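Local coordinates for glycoside hydrolase family protein (Novosphingobium sp. PP1Y, PDB 6Q2F), which probably removes terminal alpha-L-rhamnose from glycosides by hydrolysis and carries a bound sodium ion, at residues D1105-A1110 against Y1121-P1126; V209-F214 against V440-Y445; D733-Y738 against A787-I792; H60-N65 against T679-P684; S273-V278 against V368-L373. All coordinates share one frame; numbering follows the deposited sequence.

Contact 1 (D1105-A1110 against Y1121-P1126); sequences DQQEGA and YRADAP
Two surface loops of the galactose-binding-like region meet where Gln1106 and Gln1107 lean on Tyr1121 and Ala1123. The first loop follows helix 1099-1105 and turns at once. Its type II beta turn, Gln1107 to Ala1110, is closed by Ala1110 N to Gln1107 O at 3.0 Å. Gln1106 places CG anti to its own carbonyl carbon (chi1 -66°). This sets CG 3.0 Å from Tyr1121 O. The methyl of Ala1123 points at the first loop. Its CB lies 3.9 Å from Gln1106 CB and 3.6 Å from Gln1106 O. The Gln1107 side chain approaches the same methyl. On the second loop, Arg1122 NH2 forms a salt bridge with Asp1124 OD2 at 2.7 Å. The Tyr1121 hydroxyl bonds to Pro652 O, and its ring packs on helix 1099-1105. The buried area is small, 181 Å². The contact rests largely on short aliphatic groups and a methyl set against backbone carbonyls, which implies van der Waals packing.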
# COMPACT_ATOMS: atom_id res chain seq x y z
N ASP A 1105 17.34 -31.15 -10.18
CA ASP A 1105 16.31 -31.94 -10.85
C ASP A 1105 16.18 -31.60 -12.32
O ASP A 1105 15.54 -32.36 -13.06
CB ASP A 1105 14.96 -31.74 -10.16
CG ASP A 1105 14.77 -32.68 -8.98
OD1 ASP A 1105 15.74 -33.36 -8.61
OD2 ASP A 1105 13.66 -32.71 -8.43
N GLN A 1106 16.78 -30.50 -12.77
CA GLN A 1106 16.82 -30.17 -14.19
C GLN A 1106 17.98 -30.81 -14.92
O GLN A 1106 18.05 -30.69 -16.15
CB GLN A 1106 16.90 -28.65 -14.36
CG GLN A 1106 15.67 -27.93 -13.90
CD GLN A 1106 14.46 -28.33 -14.70
OE1 GLN A 1106 13.48 -28.83 -14.15
NE2 GLN A 1106 14.51 -28.11 -16.02
N GLN A 1107 18.89 -31.47 -14.21
CA GLN A 1107 20.06 -32.03 -14.85
C GLN A 1107 19.67 -33.27 -15.66
O GLN A 1107 18.79 -34.03 -15.26
CB GLN A 1107 21.13 -32.39 -13.81
CG GLN A 1107 21.57 -31.24 -12.92
CD GLN A 1107 22.00 -30.02 -13.71
OE1 GLN A 1107 21.50 -28.91 -13.48
NE2 GLN A 1107 22.94 -30.21 -14.62
N GLU A 1108 20.33 -33.45 -16.80
CA GLU A 1108 20.10 -34.64 -17.62
C GLU A 1108 20.35 -35.90 -16.80
O GLU A 1108 21.37 -36.03 -16.13
CB GLU A 1108 21.02 -34.62 -18.85
CG GLU A 1108 20.48 -33.79 -20.01
CD GLU A 1108 20.51 -34.57 -21.32
OE1 GLU A 1108 19.46 -35.14 -21.68
OE2 GLU A 1108 21.58 -34.63 -21.96
N GLY A 1109 19.38 -36.81 -16.84
CA GLY A 1109 19.47 -38.06 -16.11
C GLY A 1109 18.99 -38.00 -14.68
O GLY A 1109 19.08 -39.00 -13.97
N ALA A 1110 18.46 -36.85 -14.25
CA ALA A 1110 18.15 -36.65 -12.84
C ALA A 1110 16.99 -37.53 -12.38
O ALA A 1110 15.95 -37.60 -13.03
CB ALA A 1110 17.80 -35.18 -12.59
N TYR A 1121 13.86 -23.35 -12.21
CA TYR A 1121 15.22 -23.01 -12.62
C TYR A 1121 15.62 -23.81 -13.84
O TYR A 1121 15.17 -24.94 -14.05
CB TYR A 1121 16.22 -23.27 -11.48
CG TYR A 1121 15.98 -22.37 -10.31
CD1 TYR A 1121 16.56 -21.11 -10.25
CD2 TYR A 1121 15.15 -22.76 -9.27
CE1 TYR A 1121 16.32 -20.27 -9.18
CE2 TYR A 1121 14.91 -21.93 -8.20
CZ TYR A 1121 15.50 -20.68 -8.16
OH TYR A 1121 15.26 -19.85 -7.09
N ARG A 1122 16.47 -23.19 -14.65
CA ARG A 1122 17.15 -23.89 -15.73
C ARG A 1122 18.32 -24.68 -15.18
O ARG A 1122 18.86 -24.37 -14.12
CB ARG A 1122 17.65 -22.89 -16.78
CG ARG A 1122 16.62 -21.88 -17.22
CD ARG A 1122 17.28 -20.53 -17.53
NE ARG A 1122 18.51 -20.71 -18.29
CZ ARG A 1122 18.56 -20.93 -19.60
NH1 ARG A 1122 17.43 -21.00 -20.30
NH2 ARG A 1122 19.72 -21.09 -20.21
N ALA A 1123 18.71 -25.73 -15.90
CA ALA A 1123 19.88 -26.49 -15.49
C ALA A 1123 21.13 -25.63 -15.45
O ALA A 1123 22.09 -25.98 -14.76
CB ALA A 1123 20.09 -27.69 -16.44
N ASP A 1124 21.13 -24.50 -16.17
CA ASP A 1124 22.21 -23.52 -16.10
C ASP A 1124 22.41 -22.98 -14.69
O ASP A 1124 23.54 -22.65 -14.31
CB ASP A 1124 21.92 -22.31 -16.98
CG ASP A 1124 21.64 -22.66 -18.40
OD1 ASP A 1124 20.87 -23.63 -18.63
OD2 ASP A 1124 22.16 -21.94 -19.27
N ALA A 1125 21.32 -22.84 -13.93
CA ALA A 1125 21.23 -21.87 -12.85
C ALA A 1125 22.39 -22.05 -11.88
O ALA A 1125 22.77 -23.19 -11.57
CB ALA A 1125 19.90 -22.00 -12.12
N PRO A 1126 23.00 -20.96 -11.44
CA PRO A 1126 24.10 -21.08 -10.47
C PRO A 1126 23.57 -21.54 -9.12
O PRO A 1126 22.52 -21.09 -8.66
CB PRO A 1126 24.65 -19.65 -10.40
CG PRO A 1126 23.47 -18.79 -10.73
CD PRO A 1126 22.68 -19.56 -11.76

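Contact 2 (V209-F214 against V440-Y445)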
# COMPACT_ATOMS: atom_id res chain seq x y z
N VAL A 209 -30.81 9.83 -12.25
CA VAL A 209 -30.15 10.80 -11.39
C VAL A 209 -30.91 12.12 -11.36
O VAL A 209 -31.16 12.69 -10.29
CB VAL A 209 -28.69 11.03 -11.82
CG1 VAL A 209 -28.13 12.24 -11.12
CG2 VAL A 209 -27.84 9.77 -11.56
N GLY A 210 -31.30 12.62 -12.52
CA GLY A 210 -32.08 13.83 -12.59
C GLY A 210 -32.03 14.42 -13.98
O GLY A 210 -31.35 13.92 -14.88
N VAL A 211 -32.78 15.51 -14.14
CA VAL A 211 -32.85 16.25 -15.39
C VAL A 211 -32.55 17.71 -15.07
O VAL A 211 -33.20 18.30 -14.20
CB VAL A 211 -34.22 16.11 -16.06
CG1 VAL A 211 -34.20 16.73 -17.45
CG2 VAL A 211 -34.57 14.64 -16.15
N LEU A 212 -31.58 18.27 -15.77
CA LEU A 212 -31.21 19.66 -15.60
C LEU A 212 -31.34 20.36 -16.94
O LEU A 212 -31.07 19.78 -17.99
CB LEU A 212 -29.79 19.82 -15.06
CG LEU A 212 -29.49 19.09 -13.76
CD1 LEU A 212 -28.00 19.14 -13.49
CD2 LEU A 212 -30.30 19.69 -12.59
N ALA A 213 -31.76 21.61 -16.89
CA ALA A 213 -31.80 22.46 -18.06
C ALA A 213 -31.11 23.77 -17.72
O ALA A 213 -31.16 24.24 -16.59
CB ALA A 213 -33.23 22.72 -18.55
N PHE A 214 -30.45 24.34 -18.72
CA PHE A 214 -29.73 25.59 -18.52
C PHE A 214 -29.55 26.26 -19.87
O PHE A 214 -29.43 25.57 -20.89
CB PHE A 214 -28.38 25.34 -17.84
CG PHE A 214 -27.56 24.25 -18.47
CD1 PHE A 214 -26.68 24.53 -19.50
CD2 PHE A 214 -27.67 22.94 -18.04
CE1 PHE A 214 -25.91 23.53 -20.09
CE2 PHE A 214 -26.91 21.93 -18.62
CZ PHE A 214 -26.03 22.23 -19.65
N VAL A 440 -30.76 20.54 -22.34
CA VAL A 440 -31.36 19.70 -21.36
C VAL A 440 -30.47 18.49 -21.18
O VAL A 440 -30.17 17.78 -22.09
CB VAL A 440 -32.75 19.26 -21.78
CG1 VAL A 440 -33.41 18.47 -20.68
CG2 VAL A 440 -33.56 20.47 -22.13
N LEU A 441 -30.08 18.29 -19.94
CA LEU A 441 -29.21 17.22 -19.56
C LEU A 441 -29.94 16.19 -18.76
O LEU A 441 -30.50 16.48 -17.74
CB LEU A 441 -28.11 17.84 -18.73
CG LEU A 441 -26.86 17.09 -18.40
CD1 LEU A 441 -26.45 16.26 -19.57
CD2 LEU A 441 -25.78 18.08 -18.10
N ARG A 442 -29.92 14.96 -19.25
CA ARG A 442 -30.54 13.90 -18.54
C ARG A 442 -29.41 13.08 -17.96
O ARG A 442 -28.66 12.44 -18.65
CB ARG A 442 -31.43 13.05 -19.42
CG ARG A 442 -32.09 11.94 -18.65
CD ARG A 442 -33.12 11.21 -19.46
NE ARG A 442 -33.65 10.06 -18.78
CZ ARG A 442 -34.45 9.18 -19.33
NH1 ARG A 442 -34.83 9.32 -20.58
NH2 ARG A 442 -34.88 8.15 -18.64
N LEU A 443 -29.32 13.11 -16.64
CA LEU A 443 -28.30 12.38 -15.92
C LEU A 443 -28.87 11.05 -15.45
O LEU A 443 -30.01 10.98 -14.99
CB LEU A 443 -27.80 13.19 -14.72
CG LEU A 443 -27.28 14.57 -15.08
CD1 LEU A 443 -26.88 15.30 -13.80
CD2 LEU A 443 -26.10 14.45 -16.02
N GLY A 444 -28.07 10.00 -15.58
CA GLY A 444 -28.42 8.72 -15.00
C GLY A 444 -27.18 8.06 -14.47
O GLY A 444 -26.11 8.69 -14.43
N TYR A 445 -27.29 6.81 -14.04
CA TYR A 445 -26.11 6.04 -13.72
C TYR A 445 -26.22 4.65 -14.31
O TYR A 445 -27.31 4.18 -14.67
CB TYR A 445 -25.86 5.96 -12.20
CG TYR A 445 -26.85 5.11 -11.42
CD1 TYR A 445 -26.73 3.72 -11.37
CD2 TYR A 445 -27.90 5.71 -10.72
CE1 TYR A 445 -27.63 2.95 -10.65
CE2 TYR A 445 -28.80 4.95 -9.99
CZ TYR A 445 -28.66 3.57 -9.97
OH TYR A 445 -29.57 2.81 -9.25
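Val209 packs on Leu443, Gly444 and Tyr445. Its CB sits 3.4 Å from Leu443 O. CG1, anti to the backbone N (chi1 168°), reaches Leu443 CB at 3.7 Å. Val209 CG2 lies over the Gly444-Tyr445 peptide, 3.4 Å from Gly444 C, and also meets the edge of the Tyr445 ring at CD2. Leu443 O, which Val209 CB touches, is gripped twice. Val209 N at 3.1 Å and Gly210 N at 3.2 Å reach Leu443 O from the same face, both about 40° out of the carbonyl plane. Leu443 N returns a bond to Gly210 O. Further along, Leu441 N to Leu212 O is short at 2.6 Å and nearly straight. Leu212, Leu441 and Leu443 share one face of the sheet, where Leu212 CD1 meets Leu443 CD1 at 4.0 Å. Val211, Ala213, Val440 and Arg442 share the other. Arg442 forms a salt bridge with Glu208. The two strands are the central pair of a four-stranded antiparallel sheet. Val209 and Gly210 set against Leu443 form a classic beta bulge.

Contact 3 (D733-Y738 against A787-I792)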
# COMPACT_ATOMS: atom_id res chain seq x y z
N ASP A 733 7.99 13.78 17.07
CA ASP A 733 7.94 15.20 17.38
C ASP A 733 7.22 16.02 16.33
O ASP A 733 6.74 17.11 16.65
CB ASP A 733 9.36 15.76 17.56
CG ASP A 733 10.05 15.18 18.78
OD1 ASP A 733 9.40 15.06 19.83
OD2 ASP A 733 11.23 14.84 18.68
N VAL A 734 7.12 15.53 15.09
CA VAL A 734 6.58 16.30 13.98
C VAL A 734 5.30 15.62 13.50
O VAL A 734 5.27 14.40 13.28
CB VAL A 734 7.60 16.44 12.84
CG1 VAL A 734 6.97 17.14 11.64
CG2 VAL A 734 8.84 17.20 13.32
N ALA A 735 4.22 16.40 13.40
CA ALA A 735 3.01 15.95 12.71
C ALA A 735 3.08 16.53 11.31
O ALA A 735 2.95 17.74 11.13
CB ALA A 735 1.75 16.40 13.45
N TYR A 736 3.30 15.67 10.32
CA TYR A 736 3.51 16.14 8.95
C TYR A 736 2.15 16.17 8.25
O TYR A 736 1.63 15.14 7.83
CB TYR A 736 4.49 15.22 8.24
CG TYR A 736 4.91 15.65 6.85
CD1 TYR A 736 3.98 15.74 5.82
CD2 TYR A 736 6.25 15.91 6.56
CE1 TYR A 736 4.36 16.12 4.54
CE2 TYR A 736 6.64 16.29 5.27
CZ TYR A 736 5.69 16.39 4.26
OH TYR A 736 6.05 16.77 2.99
N PHE A 737 1.59 17.37 8.11
CA PHE A 737 0.32 17.53 7.41
C PHE A 737 0.61 17.58 5.92
O PHE A 737 1.35 18.46 5.46
CB PHE A 737 -0.39 18.81 7.86
CG PHE A 737 -1.73 19.03 7.20
CD1 PHE A 737 -2.81 18.23 7.49
CD2 PHE A 737 -1.90 20.08 6.31
CE1 PHE A 737 -4.04 18.45 6.90
CE2 PHE A 737 -3.12 20.32 5.72
CZ PHE A 737 -4.20 19.49 6.01
N TYR A 738 0.01 16.65 5.17
CA TYR A 738 0.33 16.48 3.76
C TYR A 738 -0.75 17.01 2.84
O TYR A 738 -0.71 16.76 1.63
CB TYR A 738 0.62 15.01 3.45
CG TYR A 738 -0.51 14.03 3.77
CD1 TYR A 738 -0.63 13.48 5.04
CD2 TYR A 738 -1.40 13.62 2.78
CE1 TYR A 738 -1.62 12.56 5.32
CE2 TYR A 738 -2.40 12.71 3.06
CZ TYR A 738 -2.51 12.18 4.33
OH TYR A 738 -3.49 11.26 4.62
N ALA A 787 -0.23 10.26 21.39
CA ALA A 787 0.63 10.91 20.42
C ALA A 787 0.76 12.38 20.79
O ALA A 787 -0.22 13.02 21.20
CB ALA A 787 0.07 10.75 19.01
N ARG A 788 1.97 12.91 20.68
CA ARG A 788 2.28 14.23 21.21
C ARG A 788 3.36 14.85 20.33
O ARG A 788 4.44 14.28 20.19
CB ARG A 788 2.77 14.14 22.66
CG ARG A 788 3.46 15.41 23.17
CD ARG A 788 3.97 15.23 24.60
NE ARG A 788 2.88 14.94 25.52
CZ ARG A 788 2.14 15.88 26.11
NH1 ARG A 788 2.39 17.17 25.87
NH2 ARG A 788 1.16 15.53 26.93
N TYR A 789 3.08 16.02 19.76
CA TYR A 789 3.97 16.63 18.80
C TYR A 789 4.35 18.04 19.23
O TYR A 789 3.53 18.79 19.79
CB TYR A 789 3.31 16.69 17.42
CG TYR A 789 2.70 15.37 17.01
CD1 TYR A 789 3.48 14.40 16.41
CD2 TYR A 789 1.36 15.10 17.23
CE1 TYR A 789 2.94 13.18 16.02
CE2 TYR A 789 0.79 13.87 16.82
CZ TYR A 789 1.60 12.93 16.23
OH TYR A 789 1.08 11.72 15.85
N LYS A 790 5.60 18.41 18.90
CA LYS A 790 6.08 19.77 19.09
C LYS A 790 5.54 20.72 18.04
O LYS A 790 5.44 21.92 18.30
CB LYS A 790 7.61 19.82 19.05
CG LYS A 790 8.30 18.79 19.92
CD LYS A 790 7.92 18.93 21.38
CE LYS A 790 8.26 20.30 21.94
NZ LYS A 790 7.93 20.34 23.40
N THR A 791 5.21 20.22 16.85
CA THR A 791 4.82 21.12 15.77
C THR A 791 4.07 20.36 14.69
O THR A 791 4.18 19.14 14.57
CB THR A 791 6.03 21.81 15.15
OG1 THR A 791 5.59 22.77 14.20
CG2 THR A 791 6.89 20.78 14.43
N ILE A 792 3.29 21.11 13.92
CA ILE A 792 2.71 20.66 12.67
C ILE A 792 3.61 21.18 11.57
O ILE A 792 4.03 22.34 11.60
CB ILE A 792 1.28 21.19 12.48
CG1 ILE A 792 0.31 20.48 13.42
CG2 ILE A 792 0.83 21.04 11.03
CD1 ILE A 792 -1.07 21.14 13.51
O HOH W 1 6.77 15.79 20.80
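Asp733 and Ala735 meet Tyr789, Lys790 and Thr791 where two parallel strands join in a mixed sheet of an alpha/beta unit. Asp733 O accepts from Lys790 N at 2.8 Å. A weak bond from Thr791 N to Asp733 O is longer, at 3.5 Å. Ala735 N then gives a nearly straight bond to Thr791 O, 3.0 Å and 177°. The strand of Thr791 is broken at Lys790, so Asp733 O faces two successive N-H groups.

The Ala735 methyl makes a CH-pi contact with Tyr789. CB stands 3.9 Å from the ring centroid, 14° off the normal. Tyr789 CG lies anti to its own carbonyl carbon (chi1 -49°), which brings the ring face to that methyl. Its hydroxyl is held by Asp763. Further along, Phe737 CB touches Ile792 CG2 at 4.1 Å.

Further out, other residues pack on or pair with these groups. Val734 and Thr791 lie on the face packed by Ile868 and Leu872 of helix 868-874. Asp733 and Lys790 run side by side, with OD1 3.9 Å from Lys790 CG, yet their charges go elsewhere. Asp733 OD2 pairs with Arg922, and Lys790 NZ with Asp780 and Glu779. One water bridges the two segments: it donates to Asp733 OD1 at 2.9 Å and to Arg788 O at 2.8 Å.

Contact 4 (H60-N65 against T679-P684)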
# COMPACT_ATOMS: atom_id res chain seq x y z
N HIS A 60 -3.07 -19.14 1.77
CA HIS A 60 -3.89 -19.28 0.58
C HIS A 60 -4.26 -20.74 0.34
O HIS A 60 -3.39 -21.61 0.36
CB HIS A 60 -3.17 -18.73 -0.64
CG HIS A 60 -3.02 -17.24 -0.64
ND1 HIS A 60 -1.98 -16.60 0.01
CD2 HIS A 60 -3.76 -16.27 -1.23
CE1 HIS A 60 -2.10 -15.29 -0.17
NE2 HIS A 60 -3.17 -15.07 -0.91
N TRP A 61 -5.54 -21.00 0.11
CA TRP A 61 -6.01 -22.29 -0.38
C TRP A 61 -6.02 -22.23 -1.90
O TRP A 61 -6.82 -21.52 -2.49
CB TRP A 61 -7.41 -22.59 0.16
CG TRP A 61 -7.46 -22.96 1.61
CD1 TRP A 61 -6.43 -22.96 2.49
CD2 TRP A 61 -8.62 -23.39 2.33
NE1 TRP A 61 -6.87 -23.36 3.73
CE2 TRP A 61 -8.21 -23.63 3.65
CE3 TRP A 61 -9.97 -23.57 1.99
CZ2 TRP A 61 -9.10 -24.09 4.64
CZ3 TRP A 61 -10.83 -24.03 2.95
CH2 TRP A 61 -10.40 -24.28 4.27
N MSE A 62 -5.11 -22.97 -2.54
CA MSE A 62 -4.87 -22.83 -3.96
C MSE A 62 -5.83 -23.68 -4.82
O MSE A 62 -5.61 -24.88 -4.97
CB MSE A 62 -3.42 -23.19 -4.31
CG MSE A 62 -2.33 -22.29 -3.71
SE MSE A 62 -2.71 -20.39 -3.88
CE MSE A 62 -2.79 -20.42 -5.83
N ASN A 63 -6.88 -23.06 -5.37
CA ASN A 63 -7.70 -23.69 -6.41
C ASN A 63 -8.28 -25.03 -5.95
O ASN A 63 -8.23 -26.03 -6.66
CB ASN A 63 -6.87 -23.85 -7.69
CG ASN A 63 -7.71 -24.14 -8.93
OD1 ASN A 63 -7.17 -24.47 -9.98
ND2 ASN A 63 -9.04 -23.99 -8.82
N GLY A 64 -8.85 -25.05 -4.75
CA GLY A 64 -9.47 -26.27 -4.26
C GLY A 64 -8.50 -27.33 -3.75
O GLY A 64 -8.96 -28.39 -3.30
N ASN A 65 -7.19 -27.10 -3.80
CA ASN A 65 -6.21 -28.06 -3.28
C ASN A 65 -6.18 -27.98 -1.76
O ASN A 65 -5.35 -27.28 -1.16
CB ASN A 65 -4.83 -27.78 -3.88
CG ASN A 65 -4.71 -28.30 -5.30
OD1 ASN A 65 -4.81 -29.49 -5.53
ND2 ASN A 65 -4.48 -27.41 -6.25
N THR A 679 3.81 -15.57 1.74
CA THR A 679 2.67 -16.28 2.25
C THR A 679 3.05 -17.69 2.69
O THR A 679 4.13 -18.14 2.51
CB THR A 679 1.59 -16.64 1.22
OG1 THR A 679 2.06 -16.54 -0.10
CG2 THR A 679 0.41 -15.94 1.43
N SER A 680 2.08 -18.35 3.26
CA SER A 680 2.15 -19.67 3.70
C SER A 680 1.01 -20.39 3.01
O SER A 680 -0.03 -20.56 3.55
CB SER A 680 2.01 -19.73 5.19
OG SER A 680 2.34 -20.96 5.69
N VAL A 681 1.23 -20.79 1.77
CA VAL A 681 0.24 -21.55 1.02
C VAL A 681 -0.09 -22.84 1.77
O VAL A 681 0.78 -23.49 2.35
CB VAL A 681 0.78 -21.80 -0.39
CG1 VAL A 681 0.12 -23.01 -1.02
CG2 VAL A 681 0.56 -20.58 -1.27
N HIS A 682 -1.37 -23.20 1.76
CA HIS A 682 -1.82 -24.43 2.40
C HIS A 682 -1.26 -25.65 1.70
O HIS A 682 -1.32 -25.75 0.46
CB HIS A 682 -3.35 -24.49 2.40
CG HIS A 682 -3.91 -25.86 2.61
ND1 HIS A 682 -3.59 -26.62 3.71
CD2 HIS A 682 -4.79 -26.59 1.89
CE1 HIS A 682 -4.24 -27.77 3.65
NE2 HIS A 682 -4.98 -27.77 2.55
N VAL A 683 -0.72 -26.59 2.48
CA VAL A 683 -0.12 -27.82 1.97
C VAL A 683 -1.11 -28.95 2.14
O VAL A 683 -1.31 -29.45 3.25
CB VAL A 683 1.20 -28.13 2.70
CG1 VAL A 683 1.77 -29.47 2.23
CG2 VAL A 683 2.19 -27.00 2.48
N PRO A 684 -1.80 -29.37 1.07
CA PRO A 684 -2.85 -30.39 1.23
C PRO A 684 -2.34 -31.82 1.29
O PRO A 684 -3.03 -32.67 1.87
CB PRO A 684 -3.72 -30.19 -0.01
CG PRO A 684 -2.70 -29.81 -1.04
CD PRO A 684 -1.80 -28.81 -0.29
O HOH W 2 -3.71 -25.07 -1.25
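His60, Trp61, Met62 and Asn65 meet Val681, His682 and Pro684 at the C-terminal strand ends of a (beta/alpha)8 barrel. One direct hydrogen bond joins the backbones: His682 N to His60 O, 2.9 Å and nearly straight at 176°. A water accepts from Met62 N at 2.8 Å and donates to Asn65 O at 2.8 Å and His682 O at 3.0 Å. Met62 O, closing a type I' turn, accepts from Asn65 N and ND2 on opposite faces of its plane; ND2 also bonds to Pro96 O.

The aromatic contact is oblique: the Trp61 five-membered ring and the His682 ring have centroids 4.9 Å apart and planes at 49°. His682 CG is anti to the backbone N (chi1 161°), which turns CB and the ring to Trp61. Closest is Trp61 CD1 to His682 CB, 3.4 Å. His682 ND1 bonds to Asp74 and NE2 to Thr67 N, which fixes the ring's rotation. With an alanine at His682, Asp74 and Thr67 N would probably lose these mates and a gap would open beside Trp61.

In the apolar contact, Met62 (selenomethionine) and Val681 cross at about a right angle, with Met62 CG 3.7 Å from Val681 CG1. Separately, Pro684 CB packs on Asn65 O.

The His60 side chain is about 9 Å from the bound sodium ion. Strands 56-62 and 674-677, the second leading into residues 679-684, are barrel neighbours. Helix 68-81 packs on Trp61, Ser680 and His682.

Contact 5 (S273-V278 against V368-L373); sequences SATVFV and VGQFEL
Phe277 O is gripped by two successive N-H groups. Gln370 N binds Phe277 O at 3.1 Å, in the carbonyl plane and on a lone pair. Gly369 N is 2.8 Å from Phe277 O, but that bond is bent and weak. Gly369 and Gln370 facing Phe277 make a classic beta bulge. Beyond it, the antiparallel pairing is regular: Thr275 N to Glu372 O and Glu372 N to Thr275 O are both 2.8 Å.

Gln370 extends from the sheet with CG anti to the backbone N (chi1 -178°). Its OE1 lies 3.6 Å from Thr275 CG2. NE2 donates to Glu372 OE1 at 3.2 Å, from above the carboxylate plane. A leucine here would probably leave Glu372 OE1 without its amide donor. On the other face, Val276 CG2 lies 3.5 Å from Phe371 CD1.

That face is apolar. Phe371, Leu373 and Val276 pack on strands 260-265 and 327-331 of a facing six-stranded sheet, forming a beta sandwich. Strands 249-251 and 316-325 flank the pair.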
# COMPACT_ATOMS: atom_id res chain seq x y z
N SER A 273 -11.85 23.37 -27.84
CA SER A 273 -11.68 22.14 -27.09
C SER A 273 -11.73 20.93 -27.99
O SER A 273 -12.33 20.95 -29.07
CB SER A 273 -12.74 22.03 -26.00
OG SER A 273 -12.65 23.12 -25.09
N ALA A 274 -11.10 19.85 -27.54
CA ALA A 274 -11.11 18.62 -28.27
C ALA A 274 -11.28 17.41 -27.39
O ALA A 274 -10.75 17.35 -26.32
CB ALA A 274 -9.81 18.50 -29.00
N THR A 275 -11.99 16.41 -27.87
CA THR A 275 -12.15 15.15 -27.15
C THR A 275 -11.61 14.02 -28.02
O THR A 275 -11.91 13.95 -29.22
CB THR A 275 -13.62 14.90 -26.79
OG1 THR A 275 -14.12 15.99 -26.02
CG2 THR A 275 -13.75 13.62 -25.98
N VAL A 276 -10.81 13.14 -27.41
CA VAL A 276 -10.21 12.01 -28.11
C VAL A 276 -10.47 10.74 -27.32
O VAL A 276 -10.43 10.75 -26.09
CB VAL A 276 -8.70 12.24 -28.32
CG1 VAL A 276 -8.05 11.00 -28.90
CG2 VAL A 276 -8.47 13.42 -29.24
N PHE A 277 -10.73 9.64 -28.02
CA PHE A 277 -10.66 8.32 -27.40
C PHE A 277 -10.04 7.32 -28.35
O PHE A 277 -10.47 7.19 -29.51
CB PHE A 277 -12.03 7.82 -26.94
CG PHE A 277 -11.97 6.49 -26.23
CD1 PHE A 277 -11.27 6.36 -25.04
CD2 PHE A 277 -12.59 5.38 -26.76
CE1 PHE A 277 -11.20 5.14 -24.39
CE2 PHE A 277 -12.52 4.15 -26.12
CZ PHE A 277 -11.83 4.03 -24.93
N VAL A 278 -9.04 6.61 -27.85
CA VAL A 278 -8.38 5.50 -28.53
C VAL A 278 -8.71 4.23 -27.74
O VAL A 278 -8.26 4.08 -26.60
CB VAL A 278 -6.86 5.72 -28.60
CG1 VAL A 278 -6.17 4.51 -29.25
CG2 VAL A 278 -6.55 7.00 -29.35
N VAL A 368 -8.85 4.99 -33.82
CA VAL A 368 -9.16 6.16 -33.05
C VAL A 368 -10.66 6.16 -33.06
O VAL A 368 -11.27 6.37 -34.07
CB VAL A 368 -8.62 7.42 -33.68
CG1 VAL A 368 -9.23 8.63 -33.04
CG2 VAL A 368 -7.13 7.45 -33.54
N GLY A 369 -11.27 5.90 -31.91
CA GLY A 369 -12.71 5.80 -31.83
C GLY A 369 -13.44 7.13 -31.87
O GLY A 369 -14.50 7.24 -32.49
N GLN A 370 -12.88 8.15 -31.23
CA GLN A 370 -13.48 9.47 -31.20
C GLN A 370 -12.40 10.52 -31.35
O GLN A 370 -11.33 10.42 -30.73
CB GLN A 370 -14.25 9.71 -29.89
CG GLN A 370 -14.95 11.07 -29.82
CD GLN A 370 -15.57 11.33 -28.46
OE1 GLN A 370 -15.18 10.73 -27.47
NE2 GLN A 370 -16.55 12.22 -28.41
N PHE A 371 -12.69 11.54 -32.16
CA PHE A 371 -11.81 12.71 -32.27
C PHE A 371 -12.71 13.87 -32.66
O PHE A 371 -13.06 14.02 -33.84
CB PHE A 371 -10.70 12.48 -33.29
CG PHE A 371 -9.72 13.62 -33.39
CD1 PHE A 371 -9.60 14.55 -32.36
CD2 PHE A 371 -8.93 13.77 -34.51
CE1 PHE A 371 -8.70 15.60 -32.45
CE2 PHE A 371 -8.03 14.82 -34.60
CZ PHE A 371 -7.92 15.73 -33.57
N GLU A 372 -13.08 14.68 -31.67
CA GLU A 372 -14.12 15.69 -31.82
C GLU A 372 -13.56 17.05 -31.44
O GLU A 372 -13.01 17.22 -30.35
CB GLU A 372 -15.32 15.34 -30.94
CG GLU A 372 -16.55 16.21 -31.15
CD GLU A 372 -17.80 15.57 -30.55
OE1 GLU A 372 -17.81 14.32 -30.41
OE2 GLU A 372 -18.76 16.31 -30.24
N LEU A 373 -13.71 18.02 -32.34
CA LEU A 373 -13.33 19.40 -32.07
C LEU A 373 -14.58 20.21 -31.70
O LEU A 373 -15.65 20.00 -32.27
CB LEU A 373 -12.63 20.02 -33.28
CG LEU A 373 -11.45 19.23 -33.86
CD1 LEU A 373 -10.80 19.98 -35.01
CD2 LEU A 373 -10.43 18.92 -32.79

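In the fold
Contact 1 is a surface contact, and the other four are buried. Contacts 2 and 5 both join central antiparallel strands of four-stranded sheets and both contain a classic beta bulge. Their centres are about 23 Å apart, and contact 5 is nested inside the chain loop closed by contact 2. Contact 3 instead joins parallel strands. Contact 4 lies at the barrel near the sodium ion and uses water and aromatic packing where the second segment is a loop beyond its strand. Contact 1 shares no element with the rest. Yet its galactose-binding-like region has the same paired strand orders, four and six strands, as the sandwich of contact 5. Of the other four, contact 4 lies nearest to contact 1, about 27 Å between centres.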